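Local coordinates for sugar ABC transporter substrate-binding protein (Treponema pallidum subsp. pallidum, PDB 5U2P) that probably binds a still unidentified ligand, perhaps a sugar, in the periplasm and delivers it to an ABC transporter for uptake, at residues 41-45 with 46-50; 77-81 with 82-86; 90-94 with 95-99; 105-108 with 109-112; 335-338 with 339-343. One frame throughout, in Å; residues are numbered along the deposited sequence.

Contact 1: residues 41-45 with 46-50; sequences KHYSS and GLQNV
Ser-44 N-caps helix 45-58 and meets Leu-47 across the first turn, where the chain leaves strand 33-39 of the solute-binding fold and enters the helix. At Gly-46 the backbone N donates to a water 2.9 Å from that N, and the same water lies at weak bonding distance from Ser-44 OG. Leu-47 N gives the capping bond itself, 3.2 Å to Ser-44 OG and nearly straight at 166°. The hydroxyl is brought under the helix start because it sits between the backbone N and carbonyl carbon of its own residue (chi1 61°). Leu-47 CD1 lies beside His-42 O, and the side chain packs on Ile-38 and Phe-337. Gln-48 N starts the regular helical bonding to Ser-44 O. Gln-48 also extends its side chain across the Tyr-43 ring at about a right angle: CG lies over one face, toward the rim, 3.4 Å from Tyr-43 CZ. Beyond it the amide NE2 donates to Tyr-43 O at 3.2 Å, approaching from above the carbonyl plane. Asn-49 comes next, opposite Ser-45, whose OG is hydrogen-bonded to Glu-340; Asn-49 N continues the helical bonding to Ser-45 O at 3.0 Å.

Contact 2: residues 77-81 with 82-86; sequences HARLA and DGTAP
Ala-78 O accepts a helical bond from Asp-82 N at 3.0 Å near the end of helix 72-81, before the chain turns toward strand 88-92. Arg-79 follows and carries most of the contact with its backbone carbonyl and its side chain. The carbonyl O receives weak bonds from Thr-84 N and Ala-85 N, while the side chain bends at chi2 and chi3 (-77° and -66°) and crosses Thr-84 and Pro-86. NE donates to Thr-84 OG1, 2.9 Å away and slightly tilted from the guanidinium plane; NH1 adds a long, weak bond to Thr-84 O. Pro-86 CD lies over one face of the same guanidinium, 3.7 Å from Arg-79 NH1. Leu-80 O accepts a weak bond from Gly-83 N, where the chain leaves the helix with positive phi. Leu-80 CD2 packs against Ala-85 CB at 3.7 Å, the apolar inner side of the turn. Ala-81 leads directly into Asp-82, whose OD1 accepts from Thr-84 N at 2.9 Å in an Asx turn and from Thr-84 OG1 at 2.7 Å, both from one face of the carboxylate. Because Thr-84 OG1 donates its hydrogen bond to Asp-82 OD1, it meets Arg-79 NE as an acceptor. Donation thus runs from guanidinium through hydroxyl to carboxylate: the hydroxyl bridges two groups whose charged atoms do not touch, while the direct salt bridge of Arg-79, through NH2, is to Glu-65.

Contact 3: residues 90-94 with 95-99; sequences EVSLP and SLHAL
Leu-96 fills the tight side of this turn, which follows strand 88-92 in the five-stranded sheet and carries the chain toward helix 101-104. Its CD2 methyl touches two side chains of the preceding segment, 3.8 Å from Val-91 CG2 and 3.7 Å from Leu-93 CD2. Leu-96 lies alongside each of them, pointing the same way, in the layer where Val-91 also meets Phe-105. The backbone is drawn together as well: Leu-96 N donates to Ser-92 O over 2.8 Å, almost in line with the carbonyl (C=O...N 174°). A cis peptide before Pro-94 helps to turn the chain this sharply. Leu-96, His-97 and Ala-98 then all have positive phi, a left-handed helical turn with bonds from Ala-98 N to Ser-95 O and from Leu-99 N to Leu-96 O.

The other side is looser and wetter. Ser-95, exposed, donates its backbone N to a water at 3.1 Å, which returns only a long, weak bond to Ser-92 O, and Pro-94 touches Glu-305. His-97 turns its ring back toward the strand. Its CE1 corner approaches Ser-92 N at 3.2 Å and has Val-91 CA near the ring plane, while NE2 stands 3.2 Å from Ser-92 OG. That hydroxyl has weak bonds to Arg-39 and Gln-307, and the His-97 ring also packs against Pro-73. The chemistry is thus uneven: the outer side of the turn is bridged by water, whereas His-97 ND1 is buried with no partner in the model.

Contact 4: residues 105-108 with 109-112; sequences FVDL and SKEA
Asp-107 and Ser-109 make the shortest bond of this surface turn, 2.6 Å from Ser-109 OG to Asp-107 OD1. The hydroxyl approaches on the syn lone pair of OD1, the side of the other carboxylate oxygen. The same OD1 also takes Ser-109 N at 2.9 Å, but this donor comes from above the carboxylate plane, 48° out of it, so the two donors of one residue grip one oxygen from different directions. Asp-107 CG stands anti to its own N (chi1 174°), which places OD1 within reach of both Ser-109 donors. Ser-109 OG has a second role, since it also accepts from Thr-128 N. The other carboxylate oxygen, Asp-107 OD2, faces Lys-110 NZ at 3.4 Å in a salt bridge, reached because the lysine chain bends at chi3 and chi4 and crosses the aspartate at about a right angle.

In the backbone, Leu-108 to Glu-111 form a type I beta turn closed by Glu-111 N to Leu-108 O, 3.0 Å. Lys-110 N donates to a water 3.0 Å away. That water donates to Asp-107 O at 2.7 Å and to Glu-111 OE2 at 3.1 Å, joining the residue before the turn to its last one. Glu-111 CG rests against Leu-108 CB, whose side chain reaches inward to Leu-325 on helix 318-329. With serine hydroxyl, serine amide and lysine ammonium all gathered round it, the Asp-107 carboxylate is probably stabilised as an anion.

Contact 5: residues 335-338 with 339-343; sequences NSFF and EEHKG
Phe-337 O takes two backbone donors as helix 331-337 runs out, Glu-340 N from above the carbonyl plane and His-341 N in that plane at 2.8 Å, while Glu-339 N reaches back to Ser-336 O. This turn lays His-341 over Phe-337. The two rings form an offset stack, with centroids 4.5 Å apart and planes 14° from parallel, and CZ of Phe-337 lies 3.4 Å from His-341 CG. The histidine CB lies above the middle of the phenylalanine ring, a CH-pi contact of 3.7 Å to the centroid. His-341 has CG anti to the backbone N (chi1 -170°). The two side chains run alongside each other, pointing the same way. Phe-338 completes the aromatic cluster: the imidazole turns its edge to this ring in an offset edge-to-face pair with planes at 83°, His-341 CD2 being 3.8 Å from Phe-338 CE2. Gly-343 O sits at the Phe-338 edge. On the outer side of the turn, Glu-339 CG lies against Asn-335 O. His-341 NE2 is bonded to Asn-134 OD1. The imidazole is therefore held by one face, one edge and a directed polar bond, which together would fix its rotation.

How the contacts relate
From the N terminus, contact 1 joins strand 33-39 to helix 45-58, contact 2 turns helix 72-81 toward strand 88-92, and contact 3 leaves that strand for helix 101-104. Contact 4 follows that helix, and contact 5 ends helix 331-337 much later. All are local and in series; none nests in or crosses another. In space they join up: His-42 of contact 1 probably bonds Glu-90 of contact 3, and Ser-45 probably bonds Glu-340 of contact 5. His-77 and Leu-80 of contact 2 pack on Leu-99, and Phe-105 of contact 4 touches contacts 2 and 3. Contacts 1 to 4 tie loops and helices to the five-stranded sheet, and contact 5 joins through helix 45-58.

Contact 1: residues 41-45 with 46-50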
loop_
_atom_site.group_PDB
_atom_site.type_symbol
_atom_site.label_atom_id
_atom_site.label_comp_id
_atom_site.label_asym_id
_atom_site.label_seq_id
_atom_site.Cartn_x
_atom_site.Cartn_y
_atom_site.Cartn_z
ATOM N N LYS A 41 12.569 14.087 -9.394
ATOM C CA LYS A 41 11.398 13.592 -10.125
ATOM C C LYS A 41 10.103 13.774 -9.349
ATOM O O LYS A 41 9.027 13.532 -9.878
ATOM C CB LYS A 41 11.565 12.112 -10.481
ATOM C CG LYS A 41 12.690 11.819 -11.466
ATOM C CD LYS A 41 12.700 10.348 -11.872
ATOM C CE LYS A 41 13.713 10.070 -12.971
ATOM N NZ LYS A 41 15.109 10.222 -12.479
ATOM N N HIS A 42 10.203 14.198 -8.096
ATOM C CA HIS A 42 9.013 14.412 -7.281
ATOM C C HIS A 42 8.664 15.896 -7.181
ATOM O O HIS A 42 7.646 16.256 -6.588
ATOM C CB HIS A 42 9.211 13.813 -5.885
ATOM C CG HIS A 42 9.219 12.315 -5.872
ATOM N ND1 HIS A 42 9.549 11.579 -4.755
ATOM C CD2 HIS A 42 8.942 11.415 -6.846
ATOM C CE1 HIS A 42 9.468 10.290 -5.038
ATOM N NE2 HIS A 42 9.102 10.164 -6.300
ATOM N N TYR A 43 9.515 16.753 -7.743
ATOM C CA TYR A 43 9.260 18.197 -7.741
ATOM C C TYR A 43 8.320 18.530 -8.882
ATOM O O TYR A 43 8.710 19.134 -9.882
ATOM C CB TYR A 43 10.564 18.987 -7.857
ATOM C CG TYR A 43 10.409 20.487 -7.693
ATOM C CD1 TYR A 43 9.509 21.022 -6.774
ATOM C CD2 TYR A 43 11.186 21.368 -8.436
ATOM C CE1 TYR A 43 9.377 22.395 -6.617
ATOM C CE2 TYR A 43 11.062 22.737 -8.286
ATOM C CZ TYR A 43 10.158 23.247 -7.374
ATOM O OH TYR A 43 10.034 24.612 -7.231
ATOM N N SER A 44 7.074 18.110 -8.716
ATOM C CA SER A 44 6.074 18.197 -9.767
ATOM C C SER A 44 5.565 19.617 -9.972
ATOM O O SER A 44 5.844 20.519 -9.176
ATOM C CB SER A 44 4.902 17.281 -9.428
ATOM O OG SER A 44 4.301 17.678 -8.203
ATOM N N SER A 45 4.807 19.814 -11.043
ATOM C CA SER A 45 4.127 21.082 -11.239
ATOM C C SER A 45 3.169 21.299 -10.069
ATOM O O SER A 45 2.948 22.433 -9.647
ATOM C CB SER A 45 3.388 21.115 -12.585
ATOM O OG SER A 45 2.639 19.933 -12.798
ATOM N N GLY A 46 2.633 20.203 -9.527
ATOM C CA GLY A 46 1.737 20.274 -8.385
ATOM C C GLY A 46 2.385 20.992 -7.215
ATOM O O GLY A 46 1.848 21.979 -6.695
ATOM N N LEU A 47 3.548 20.505 -6.803
ATOM C CA LEU A 47 4.273 21.127 -5.699
ATOM C C LEU A 47 4.803 22.517 -6.051
ATOM O O LEU A 47 4.862 23.394 -5.195
ATOM C CB LEU A 47 5.433 20.250 -5.248
ATOM C CG LEU A 47 5.073 19.039 -4.385
ATOM C CD1 LEU A 47 6.328 18.302 -3.983
ATOM C CD2 LEU A 47 4.272 19.432 -3.147
ATOM N N GLN A 48 5.203 22.731 -7.294
ATOM C CA GLN A 48 5.695 24.051 -7.681
ATOM C C GLN A 48 4.635 25.098 -7.462
ATOM O O GLN A 48 4.899 26.145 -6.884
ATOM C CB GLN A 48 6.130 24.058 -9.147
ATOM C CG GLN A 48 7.441 23.346 -9.403
ATOM C CD GLN A 48 7.701 23.153 -10.885
ATOM O OE1 GLN A 48 7.420 24.039 -11.690
ATOM N NE2 GLN A 48 8.223 21.987 -11.252
ATOM N N ASN A 49 3.429 24.800 -7.927
ATOM C CA ASN A 49 2.339 25.750 -7.853
ATOM C C ASN A 49 1.893 25.913 -6.416
ATOM O O ASN A 49 1.468 26.994 -6.011
ATOM C CB ASN A 49 1.181 25.304 -8.746
ATOM C CG ASN A 49 1.548 25.339 -10.228
ATOM O OD1 ASN A 49 2.437 26.085 -10.637
ATOM N ND2 ASN A 49 0.871 24.527 -11.032
ATOM N N VAL A 50 1.997 24.827 -5.643
ATOM C CA VAL A 50 1.734 24.875 -4.220
ATOM C C VAL A 50 2.661 25.885 -3.543
ATOM O O VAL A 50 2.215 26.743 -2.779
ATOM C CB VAL A 50 1.912 23.465 -3.567
ATOM C CG1 VAL A 50 2.291 23.585 -2.142
ATOM C CG2 VAL A 50 0.644 22.652 -3.713
HETATM O O HOH W 1 1.787 17.509 -10.211
#

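Contact 2: residues 77-81 with 82-86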
loop_
_atom_site.group_PDB
_atom_site.type_symbol
_atom_site.label_atom_id
_atom_site.label_comp_id
_atom_site.label_asym_id
_atom_site.label_seq_id
_atom_site.Cartn_x
_atom_site.Cartn_y
_atom_site.Cartn_z
ATOM N N HIS A 77 20.571 12.111 4.308
ATOM C CA HIS A 77 21.282 11.591 5.481
ATOM C C HIS A 77 22.456 12.494 5.835
ATOM O O HIS A 77 22.613 12.913 6.987
ATOM C CB HIS A 77 21.800 10.172 5.233
ATOM C CG HIS A 77 20.797 9.094 5.496
ATOM N ND1 HIS A 77 19.658 8.933 4.737
ATOM C CD2 HIS A 77 20.779 8.101 6.416
ATOM C CE1 HIS A 77 18.977 7.892 5.183
ATOM N NE2 HIS A 77 19.632 7.372 6.203
ATOM N N ALA A 78 23.282 12.793 4.836
ATOM C CA ALA A 78 24.465 13.632 5.044
ATOM C C ALA A 78 24.113 15.021 5.574
ATOM O O ALA A 78 24.785 15.539 6.465
ATOM C CB ALA A 78 25.254 13.767 3.754
ATOM N N ARG A 79 23.070 15.629 5.011
ATOM C CA ARG A 79 22.661 16.977 5.413
ATOM C C ARG A 79 22.030 16.999 6.810
ATOM O O ARG A 79 22.166 17.979 7.529
ATOM C CB ARG A 79 21.676 17.578 4.402
ATOM C CG ARG A 79 22.198 17.633 2.968
ATOM C CD ARG A 79 23.164 18.758 2.771
ATOM N NE ARG A 79 22.519 20.058 2.911
ATOM C CZ ARG A 79 21.895 20.696 1.926
ATOM N NH1 ARG A 79 21.340 21.884 2.158
ATOM N NH2 ARG A 79 21.833 20.149 0.712
ATOM N N LEU A 80 21.349 15.923 7.185
ATOM C CA LEU A 80 20.811 15.810 8.537
ATOM C C LEU A 80 21.970 15.644 9.526
ATOM O O LEU A 80 21.990 16.263 10.590
ATOM C CB LEU A 80 19.834 14.633 8.641
ATOM C CG LEU A 80 18.466 14.868 7.944
ATOM C CD1 LEU A 80 17.643 13.597 7.905
ATOM C CD2 LEU A 80 17.672 15.979 8.608
ATOM N N ALA A 81 22.935 14.831 9.129
ATOM C CA ALA A 81 24.103 14.519 9.958
ATOM C C ALA A 81 24.955 15.749 10.250
ATOM O O ALA A 81 25.386 15.939 11.387
ATOM C CB ALA A 81 24.940 13.466 9.291
ATOM N N ASP A 82 25.198 16.584 9.239
ATOM C CA ASP A 82 25.991 17.795 9.452
ATOM C C ASP A 82 25.143 19.018 9.827
ATOM O O ASP A 82 25.680 20.108 10.035
ATOM C CB ASP A 82 26.849 18.111 8.216
ATOM C CG ASP A 82 26.036 18.458 6.986
ATOM O OD1 ASP A 82 24.842 18.792 7.101
ATOM O OD2 ASP A 82 26.618 18.419 5.883
ATOM N N GLY A 83 23.828 18.837 9.900
ATOM C CA GLY A 83 22.934 19.849 10.434
ATOM C C GLY A 83 22.588 20.957 9.460
ATOM O O GLY A 83 21.970 21.953 9.834
ATOM N N THR A 84 22.965 20.782 8.200
ATOM C CA THR A 84 22.726 21.810 7.193
ATOM C C THR A 84 21.430 21.575 6.409
ATOM O O THR A 84 21.113 22.344 5.498
ATOM C CB THR A 84 23.896 21.886 6.199
ATOM O OG1 THR A 84 23.929 20.698 5.403
ATOM C CG2 THR A 84 25.220 22.040 6.948
ATOM N N ALA A 85 20.688 20.525 6.762
ATOM C CA ALA A 85 19.479 20.153 6.020
ATOM C C ALA A 85 18.504 21.316 5.968
ATOM O O ALA A 85 18.427 22.094 6.929
ATOM C CB ALA A 85 18.797 18.948 6.652
ATOM N N PRO A 86 17.758 21.430 4.859
ATOM C CA PRO A 86 16.699 22.449 4.752
ATOM C C PRO A 86 15.591 22.312 5.802
ATOM O O PRO A 86 15.507 21.301 6.491
ATOM C CB PRO A 86 16.159 22.223 3.340
ATOM C CG PRO A 86 17.357 21.795 2.595
ATOM C CD PRO A 86 18.043 20.837 3.539
#

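Contact 3: residues 90-94 with 95-99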
loop_
_atom_site.group_PDB
_atom_site.type_symbol
_atom_site.label_atom_id
_atom_site.label_comp_id
_atom_site.label_asym_id
_atom_site.label_seq_id
_atom_site.Cartn_x
_atom_site.Cartn_y
_atom_site.Cartn_z
ATOM N N GLU A 90 11.663 16.202 1.962
ATOM C CA GLU A 90 10.915 15.046 1.502
ATOM C C GLU A 90 11.417 13.781 2.203
ATOM O O GLU A 90 12.624 13.589 2.367
ATOM C CB GLU A 90 11.014 14.880 -0.027
ATOM C CG GLU A 90 10.232 13.671 -0.498
ATOM C CD GLU A 90 10.327 13.392 -1.979
ATOM O OE1 GLU A 90 10.903 14.209 -2.719
ATOM O OE2 GLU A 90 9.807 12.335 -2.397
ATOM N N VAL A 91 10.485 12.937 2.632
ATOM C CA VAL A 91 10.823 11.661 3.243
ATOM C C VAL A 91 9.969 10.562 2.651
ATOM O O VAL A 91 8.884 10.804 2.147
ATOM C CB VAL A 91 10.636 11.676 4.787
ATOM C CG1 VAL A 91 11.616 12.664 5.439
ATOM C CG2 VAL A 91 9.197 12.014 5.157
ATOM N N SER A 92 10.492 9.341 2.721
ATOM C CA SER A 92 9.756 8.150 2.347
ATOM C C SER A 92 9.071 7.550 3.568
ATOM O O SER A 92 9.724 7.140 4.532
ATOM C CB SER A 92 10.691 7.121 1.707
ATOM O OG SER A 92 11.158 7.580 0.444
ATOM N N LEU A 93 7.748 7.527 3.519
ATOM C CA LEU A 93 6.930 6.911 4.551
ATOM C C LEU A 93 6.713 5.455 4.161
ATOM O O LEU A 93 6.736 5.142 2.977
ATOM C CB LEU A 93 5.593 7.649 4.686
ATOM C CG LEU A 93 5.768 9.108 5.145
ATOM C CD1 LEU A 93 4.509 9.932 4.877
ATOM C CD2 LEU A 93 6.152 9.188 6.619
ATOM N N PRO A 94 6.500 4.562 5.147
ATOM C CA PRO A 94 6.460 4.871 6.582
ATOM C C PRO A 94 7.819 4.812 7.279
ATOM O O PRO A 94 7.940 5.281 8.416
ATOM C CB PRO A 94 5.525 3.792 7.137
ATOM C CG PRO A 94 5.732 2.620 6.228
ATOM C CD PRO A 94 6.025 3.196 4.859
ATOM N N SER A 95 8.836 4.261 6.628
ATOM C CA SER A 95 10.047 3.888 7.363
ATOM C C SER A 95 11.139 4.963 7.451
ATOM O O SER A 95 12.113 4.790 8.174
ATOM C CB SER A 95 10.628 2.611 6.759
ATOM O OG SER A 95 9.779 1.504 7.044
ATOM N N LEU A 96 10.965 6.073 6.748
ATOM C CA LEU A 96 11.859 7.236 6.832
ATOM C C LEU A 96 13.327 6.925 6.541
ATOM O O LEU A 96 14.218 7.503 7.165
ATOM C CB LEU A 96 11.757 7.901 8.208
ATOM C CG LEU A 96 10.354 8.248 8.683
ATOM C CD1 LEU A 96 10.416 8.785 10.076
ATOM C CD2 LEU A 96 9.693 9.266 7.769
ATOM N N HIS A 97 13.576 6.041 5.579
ATOM C CA HIS A 97 14.947 5.657 5.239
ATOM C C HIS A 97 15.733 5.198 6.480
ATOM O O HIS A 97 16.937 5.429 6.562
ATOM C CB HIS A 97 15.705 6.832 4.592
ATOM C CG HIS A 97 14.924 7.611 3.570
ATOM N ND1 HIS A 97 14.260 8.785 3.871
ATOM C CD2 HIS A 97 14.760 7.422 2.238
ATOM C CE1 HIS A 97 13.702 9.269 2.776
ATOM N NE2 HIS A 97 13.990 8.462 1.769
ATOM N N ALA A 98 15.048 4.590 7.448
ATOM C CA ALA A 98 15.672 4.093 8.684
ATOM C C ALA A 98 16.281 5.193 9.565
ATOM O O ALA A 98 17.027 4.900 10.516
ATOM C CB ALA A 98 16.736 3.048 8.350
ATOM N N LEU A 99 15.958 6.449 9.265
ATOM C CA LEU A 99 16.369 7.585 10.088
ATOM C C LEU A 99 15.625 7.602 11.422
ATOM O O LEU A 99 14.465 7.210 11.490
ATOM C CB LEU A 99 16.114 8.902 9.341
ATOM C CG LEU A 99 16.893 9.123 8.039
ATOM C CD1 LEU A 99 16.312 10.302 7.238
ATOM C CD2 LEU A 99 18.363 9.350 8.334
HETATM O O HOH W 2 9.466 3.801 3.662
#

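Contact 4: residues 105-108 with 109-112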
loop_
_atom_site.group_PDB
_atom_site.type_symbol
_atom_site.label_atom_id
_atom_site.label_comp_id
_atom_site.label_asym_id
_atom_site.label_seq_id
_atom_site.Cartn_x
_atom_site.Cartn_y
_atom_site.Cartn_z
ATOM N N PHE A 105 13.357 14.940 13.139
ATOM C CA PHE A 105 12.081 15.480 12.649
ATOM C C PHE A 105 11.125 15.948 13.736
ATOM O O PHE A 105 11.071 15.403 14.824
ATOM C CB PHE A 105 11.372 14.441 11.799
ATOM C CG PHE A 105 12.205 13.933 10.658
ATOM C CD1 PHE A 105 12.880 14.827 9.840
ATOM C CD2 PHE A 105 12.311 12.585 10.398
ATOM C CE1 PHE A 105 13.664 14.374 8.791
ATOM C CE2 PHE A 105 13.098 12.119 9.351
ATOM C CZ PHE A 105 13.772 13.021 8.550
ATOM N N VAL A 106 10.314 16.935 13.394
ATOM C CA VAL A 106 9.287 17.420 14.308
ATOM C C VAL A 106 8.111 16.455 14.353
ATOM O O VAL A 106 7.591 16.052 13.311
ATOM C CB VAL A 106 8.785 18.809 13.892
ATOM C CG1 VAL A 106 7.683 19.274 14.842
ATOM C CG2 VAL A 106 9.942 19.790 13.874
ATOM N N ASP A 107 7.686 16.085 15.563
ATOM C CA ASP A 107 6.504 15.237 15.731
ATOM C C ASP A 107 5.237 16.028 15.409
ATOM O O ASP A 107 4.912 16.999 16.099
ATOM C CB ASP A 107 6.449 14.678 17.167
ATOM C CG ASP A 107 5.167 13.901 17.460
ATOM O OD1 ASP A 107 4.441 13.565 16.511
ATOM O OD2 ASP A 107 4.886 13.616 18.648
ATOM N N LEU A 108 4.552 15.640 14.329
ATOM C CA LEU A 108 3.401 16.395 13.836
ATOM C C LEU A 108 2.086 15.801 14.335
ATOM O O LEU A 108 1.002 16.214 13.899
ATOM C CB LEU A 108 3.403 16.434 12.285
ATOM C CG LEU A 108 4.651 17.044 11.637
ATOM C CD1 LEU A 108 4.637 16.918 10.102
ATOM C CD2 LEU A 108 4.859 18.473 12.044
ATOM N N SER A 109 2.174 14.840 15.253
ATOM C CA SER A 109 1.011 14.034 15.640
ATOM C C SER A 109 -0.124 14.860 16.245
ATOM O O SER A 109 -1.281 14.426 16.249
ATOM C CB SER A 109 1.420 12.955 16.651
ATOM O OG SER A 109 2.374 12.048 16.106
ATOM N N LYS A 110 0.227 16.016 16.783
ATOM C CA LYS A 110 -0.716 16.907 17.460
ATOM C C LYS A 110 -1.149 18.096 16.605
ATOM O O LYS A 110 -1.863 18.972 17.083
ATOM C CB LYS A 110 -0.094 17.428 18.761
ATOM C CG LYS A 110 0.439 16.321 19.682
ATOM C CD LYS A 110 1.186 16.870 20.908
ATOM C CE LYS A 110 2.561 17.445 20.548
ATOM N NZ LYS A 110 3.545 16.400 20.129
ATOM N N GLU A 111 -0.726 18.155 15.344
ATOM C CA GLU A 111 -1.118 19.273 14.493
ATOM C C GLU A 111 -2.614 19.188 14.200
ATOM O O GLU A 111 -3.209 18.095 14.176
ATOM C CB GLU A 111 -0.305 19.289 13.186
ATOM C CG GLU A 111 1.192 19.517 13.390
ATOM C CD GLU A 111 1.505 20.786 14.161
ATOM O OE1 GLU A 111 1.252 21.878 13.627
ATOM O OE2 GLU A 111 2.013 20.698 15.303
ATOM N N ALA A 112 -3.223 20.349 13.988
ATOM C CA ALA A 112 -4.673 20.440 13.834
ATOM C C ALA A 112 -5.212 19.717 12.616
ATOM O O ALA A 112 -6.394 19.393 12.576
ATOM C CB ALA A 112 -5.095 21.903 13.782
HETATM O O HOH W 3 2.461 17.956 16.694
#

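Contact 5: residues 335-338 with 339-343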
loop_
_atom_site.group_PDB
_atom_site.type_symbol
_atom_site.label_atom_id
_atom_site.label_comp_id
_atom_site.label_asym_id
_atom_site.label_seq_id
_atom_site.Cartn_x
_atom_site.Cartn_y
_atom_site.Cartn_z
ATOM N N ASN A 335 -6.963 20.676 -2.922
ATOM C CA ASN A 335 -7.772 20.659 -4.141
ATOM C C ASN A 335 -6.966 21.130 -5.352
ATOM O O ASN A 335 -6.996 20.505 -6.407
ATOM C CB ASN A 335 -9.026 21.506 -3.958
ATOM C CG ASN A 335 -10.102 20.783 -3.170
ATOM O OD1 ASN A 335 -10.238 19.561 -3.263
ATOM N ND2 ASN A 335 -10.872 21.531 -2.391
ATOM N N SER A 336 -6.208 22.201 -5.173
ATOM C CA SER A 336 -5.308 22.690 -6.205
ATOM C C SER A 336 -4.242 21.658 -6.551
ATOM O O SER A 336 -4.001 21.353 -7.719
ATOM C CB SER A 336 -4.666 23.998 -5.743
ATOM O OG SER A 336 -3.725 24.470 -6.685
ATOM N N PHE A 337 -3.626 21.086 -5.527
ATOM C CA PHE A 337 -2.577 20.101 -5.717
ATOM C C PHE A 337 -3.028 18.896 -6.538
ATOM O O PHE A 337 -2.295 18.412 -7.404
ATOM C CB PHE A 337 -2.073 19.674 -4.324
ATOM C CG PHE A 337 -0.911 18.718 -4.338
ATOM C CD1 PHE A 337 0.228 18.993 -5.067
ATOM C CD2 PHE A 337 -0.944 17.563 -3.566
ATOM C CE1 PHE A 337 1.301 18.126 -5.055
ATOM C CE2 PHE A 337 0.131 16.681 -3.554
ATOM C CZ PHE A 337 1.254 16.965 -4.297
ATOM N N PHE A 338 -4.225 18.385 -6.254
ATOM C CA PHE A 338 -4.685 17.166 -6.888
ATOM C C PHE A 338 -5.355 17.408 -8.239
ATOM O O PHE A 338 -5.881 16.471 -8.844
ATOM C CB PHE A 338 -5.620 16.405 -5.950
ATOM C CG PHE A 338 -4.875 15.452 -5.041
ATOM C CD1 PHE A 338 -4.394 15.874 -3.814
ATOM C CD2 PHE A 338 -4.574 14.172 -5.464
ATOM C CE1 PHE A 338 -3.668 15.012 -3.004
ATOM C CE2 PHE A 338 -3.843 13.303 -4.661
ATOM C CZ PHE A 338 -3.393 13.729 -3.425
ATOM N N GLU A 339 -5.308 18.647 -8.720
ATOM C CA GLU A 339 -5.620 18.904 -10.129
ATOM C C GLU A 339 -4.439 18.452 -10.997
ATOM O O GLU A 339 -4.584 18.257 -12.201
ATOM C CB GLU A 339 -5.939 20.380 -10.356
ATOM C CG GLU A 339 -7.288 20.783 -9.781
ATOM C CD GLU A 339 -7.578 22.259 -9.945
ATOM O OE1 GLU A 339 -6.755 22.957 -10.574
ATOM O OE2 GLU A 339 -8.626 22.720 -9.445
ATOM N N GLU A 340 -3.283 18.266 -10.360
ATOM C CA GLU A 340 -2.062 17.824 -11.023
ATOM C C GLU A 340 -1.521 16.510 -10.468
ATOM O O GLU A 340 -1.071 15.639 -11.205
ATOM C CB GLU A 340 -0.989 18.900 -10.885
ATOM C CG GLU A 340 -1.421 20.257 -11.391
ATOM C CD GLU A 340 -0.243 21.136 -11.746
ATOM O OE1 GLU A 340 0.098 22.024 -10.936
ATOM O OE2 GLU A 340 0.339 20.935 -12.833
ATOM N N HIS A 341 -1.541 16.374 -9.151
ATOM C CA HIS A 341 -0.924 15.223 -8.517
ATOM C C HIS A 341 -1.795 13.990 -8.687
ATOM O O HIS A 341 -3.002 14.043 -8.457
ATOM C CB HIS A 341 -0.680 15.518 -7.034
ATOM C CG HIS A 341 0.169 14.494 -6.347
ATOM N ND1 HIS A 341 1.503 14.317 -6.639
ATOM C CD2 HIS A 341 -0.130 13.590 -5.384
ATOM C CE1 HIS A 341 1.991 13.343 -5.891
ATOM N NE2 HIS A 341 1.021 12.887 -5.118
ATOM N N LYS A 342 -1.170 12.887 -9.096
ATOM C CA LYS A 342 -1.850 11.626 -9.321
ATOM C C LYS A 342 -1.921 10.800 -8.045
ATOM O O LYS A 342 -1.113 10.978 -7.111
ATOM C CB LYS A 342 -1.129 10.827 -10.410
ATOM C CG LYS A 342 -0.899 11.609 -11.695
ATOM C CD LYS A 342 -0.124 10.775 -12.711
ATOM C CE LYS A 342 0.029 11.500 -14.051
ATOM N NZ LYS A 342 0.840 10.715 -15.035
ATOM N N GLY A 343 -2.889 9.896 -8.008
ATOM C CA GLY A 343 -2.977 8.930 -6.932
ATOM C C GLY A 343 -4.108 9.257 -5.986
ATOM O O GLY A 343 -4.879 10.198 -6.206
#